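Local coordinates for multiple PDZ domain protein (Mus musculus, PDB 4XH7) that probably acts as a signalling scaffold, its fourth PDZ domain, the part modelled, being of the kind that binds short C-terminal peptide tails, at residues 28-33 and 104-109. Residues are numbered along the deposited sequence; the frame is centred on the assembly and turned at random.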
ATOM      1  N   ILE A  28       7.643   7.748   0.200  1.00 21.79           N
ATOM      2  CA  ILE A  28       6.424   7.156  -0.370  1.00 20.76           C
ATOM      3  C   ILE A  28       6.796   6.092  -1.384  1.00 21.85           C
ATOM      4  O   ILE A  28       7.769   6.271  -2.124  1.00 21.96           O
ATOM      5  CB  ILE A  28       5.540   8.226  -1.083  1.00 18.26           C
ATOM      6  CG1 ILE A  28       5.366   9.472  -0.201  1.00 18.62           C
ATOM      7  CG2 ILE A  28       4.180   7.618  -1.522  1.00 18.55           C
ATOM      8  CD1 ILE A  28       4.688   9.174   1.189  1.00 18.99           C
ATOM      9  N   VAL A  29       6.045   4.982  -1.406  1.00 18.82           N
ATOM     10  CA  VAL A  29       6.302   3.884  -2.304  1.00 22.04           C
ATOM     11  C   VAL A  29       5.011   3.506  -2.994  1.00 25.13           C
ATOM     12  O   VAL A  29       3.970   3.410  -2.347  1.00 22.78           O
ATOM     13  CB  VAL A  29       6.843   2.660  -1.543  1.00 22.54           C
ATOM     14  CG1 VAL A  29       7.105   1.527  -2.519  1.00 27.84           C
ATOM     15  CG2 VAL A  29       8.099   3.056  -0.759  1.00 29.96           C
ATOM     16  N   VAL A  30       5.066   3.309  -4.308  1.00 19.91           N
ATOM     17  CA  VAL A  30       3.913   2.770  -5.037  1.00 21.60           C
ATOM     18  C   VAL A  30       4.207   1.348  -5.487  1.00 24.90           C
ATOM     19  O   VAL A  30       5.258   1.088  -6.086  1.00 25.32           O
ATOM     20  CB  VAL A  30       3.548   3.665  -6.248  1.00 24.25           C
ATOM     21  CG1 VAL A  30       2.418   3.047  -7.085  1.00 26.51           C
ATOM     22  CG2 VAL A  30       3.083   5.010  -5.738  1.00 23.13           C
ATOM     23  N   ALA A  31       3.300   0.413  -5.195  1.00 21.76           N
ATOM     24  CA  ALA A  31       3.500  -0.973  -5.639  1.00 21.78           C
ATOM     25  C   ALA A  31       2.349  -1.408  -6.522  1.00 24.67           C
ATOM     26  O   ALA A  31       1.198  -1.185  -6.187  1.00 26.49           O
ATOM     27  CB  ALA A  31       3.625  -1.911  -4.451  1.00 24.22           C
ATOM     28  N   HIS A  32       2.664  -2.039  -7.653  1.00 24.98           N
ATOM     29  CA  HIS A  32       1.618  -2.621  -8.485  1.00 27.23           C
ATOM     30  C   HIS A  32       1.595  -4.107  -8.211  1.00 24.90           C
ATOM     31  O   HIS A  32       2.595  -4.827  -8.426  1.00 27.62           O
ATOM     32  CB  HIS A  32       1.872  -2.308  -9.959  1.00 26.59           C
ATOM     33  CG  HIS A  32       1.879  -0.845 -10.241  1.00 30.69           C
ATOM     34  ND1 HIS A  32       3.043  -0.120 -10.364  1.00 41.06           N
ATOM     35  CD2 HIS A  32       0.865   0.041 -10.372  1.00 41.24           C
ATOM     36  CE1 HIS A  32       2.748   1.151 -10.576  1.00 37.54           C
ATOM     37  NE2 HIS A  32       1.432   1.278 -10.579  1.00 39.43           N
ATOM     38  N   VAL A  33       0.469  -4.562  -7.689  1.00 23.22           N
ATOM     39  CA  VAL A  33       0.355  -5.922  -7.198  1.00 22.51           C
ATOM     40  C   VAL A  33      -0.714  -6.629  -8.016  1.00 24.50           C
ATOM     41  O   VAL A  33      -1.711  -6.012  -8.382  1.00 28.22           O
ATOM     42  CB  VAL A  33      -0.026  -5.914  -5.691  1.00 23.64           C
ATOM     43  CG1 VAL A  33      -0.293  -7.322  -5.153  1.00 22.90           C
ATOM     44  CG2 VAL A  33       1.097  -5.285  -4.879  1.00 23.81           C
ATOM     45  N   THR A 104      -3.169  -1.167  -7.067  1.00 23.02           N
ATOM     46  CA  THR A 104      -2.100  -0.197  -6.916  1.00 22.63           C
ATOM     47  C   THR A 104      -2.074   0.237  -5.464  1.00 24.21           C
ATOM     48  O   THR A 104      -3.040   0.823  -5.000  1.00 24.45           O
ATOM     49  CB  THR A 104      -2.337   1.022  -7.826  1.00 27.75           C
ATOM     50  OG1 THR A 104      -2.305   0.562  -9.189  1.00 29.92           O
ATOM     51  CG2 THR A 104      -1.233   2.091  -7.613  1.00 25.69           C
ATOM     52  N   MET A 105      -0.977  -0.045  -4.764  1.00 21.71           N
ATOM     53  CA  MET A 105      -0.894   0.213  -3.329  1.00 20.75           C
ATOM     54  C   MET A 105       0.016   1.370  -3.142  1.00 19.68           C
ATOM     55  O   MET A 105       1.092   1.392  -3.748  1.00 24.47           O
ATOM     56  CB  MET A 105      -0.328  -1.002  -2.584  1.00 20.30           C
ATOM     57  CG  MET A 105      -1.175  -2.237  -2.742  1.00 27.16           C
ATOM     58  SD  MET A 105      -0.516  -3.607  -1.746  1.00 29.51           S
ATOM     59  CE  MET A 105      -0.606  -2.872  -0.102  1.00 24.13           C
ATOM     60  N   VAL A 106      -0.358   2.327  -2.290  1.00 16.74           N
ATOM     61  CA  VAL A 106       0.575   3.370  -1.899  1.00 17.86           C
ATOM     62  C   VAL A 106       0.866   3.184  -0.429  1.00 21.79           C
ATOM     63  O   VAL A 106      -0.074   3.101   0.375  1.00 21.50           O
ATOM     64  CB  VAL A 106       0.006   4.802  -2.104  1.00 22.19           C
ATOM     65  CG1 VAL A 106       1.061   5.899  -1.691  1.00 21.56           C
ATOM     66  CG2 VAL A 106      -0.500   4.990  -3.545  1.00 22.76           C
ATOM     67  N   CYS A 107       2.150   3.128  -0.084  1.00 19.05           N
ATOM     68  CA  CYS A 107       2.581   2.989   1.319  1.00 19.45           C
ATOM     69  C   CYS A 107       3.658   3.984   1.647  1.00 17.88           C
ATOM     70  O   CYS A 107       4.156   4.691   0.762  1.00 18.53           O
ATOM     71  CB  CYS A 107       3.154   1.593   1.598  1.00 17.08           C
ATOM     72  SG  CYS A 107       1.964   0.235   1.332  1.00 23.75           S
ATOM     73  N   CYS A 108       4.054   4.053   2.917  1.00 17.80           N
ATOM     74  CA  CYS A 108       5.234   4.879   3.245  1.00 16.50           C
ATOM     75  C   CYS A 108       6.046   4.289   4.363  1.00 19.13           C
ATOM     76  O   CYS A 108       5.622   3.334   5.046  1.00 19.40           O
ATOM     77  CB  CYS A 108       4.822   6.312   3.615  1.00 18.34           C
ATOM     78  SG  CYS A 108       3.785   6.409   5.091  1.00 20.88           S
ATOM     79  N   ARG A 109       7.273   4.777   4.496  1.00 17.16           N
ATOM     80  CA  ARG A 109       8.115   4.368   5.638  1.00 20.96           C
ATOM     81  C   ARG A 109       8.827   5.630   6.142  1.00 21.49           C
ATOM     82  O   ARG A 109       9.058   6.541   5.373  1.00 19.76           O
ATOM     83  CB  ARG A 109       9.111   3.245   5.256  1.00 20.60           C
ATOM     84  CG  ARG A 109      10.062   3.581   4.086  1.00 24.69           C
ATOM     85  CD  ARG A 109      10.886   2.309   3.686  1.00 21.94           C
ATOM     86  NE  ARG A 109      10.049   1.345   2.997  1.00 22.79           N
ATOM     87  CZ  ARG A 109      10.132   1.021   1.713  1.00 25.18           C
ATOM     88  NH1 ARG A 109       9.280   0.132   1.219  1.00 21.88           N
ATOM     89  NH2 ARG A 109      11.070   1.557   0.935  1.00 26.62           N
TER
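Val29 and Cys107 exchange two backbone hydrogen bonds, and Ala31 and Met105 two more; Met105 N to Ala31 O, at 2.8 Å, is almost straight (177° at the hydrogen). Between these rungs, CA-H...O contacts such as Val106 CA to Val29 O (3.4 Å) fill in the ladder. It joins the first and last strands of the PDZ fold, 26-34 and 102-110, running antiparallel. On the face under helix 5-22 the packing is apolar: Ile28 CG2 lies 3.6 Å from Val106 CG1, and Ile28 CD1 reaches Cys108 CB. Further along, Thr104 splits its branches. With OG1 anti to the carbonyl carbon (chi1 -63°), CG2 lies opposite the backbone N and meets Val30 CG1 at 3.8 Å, while OG1 sits near the His32 ring plane, 3.4 Å from the edge atom CD2. An alanine here would remove both branches and is likely to leave Val30 CG1 less well packed and the imidazole freer to turn. On the other face, Val33 CG2 touches Met105 SD (3.9 Å), and helix 63-67 packs against both residues. Arg109 folds back through a bend at chi3 (73°), laying its guanidinium over Val29 CG2, which stands 3.4 Å off the plane toward the rim; NH1 makes a salt bridge to Asp74.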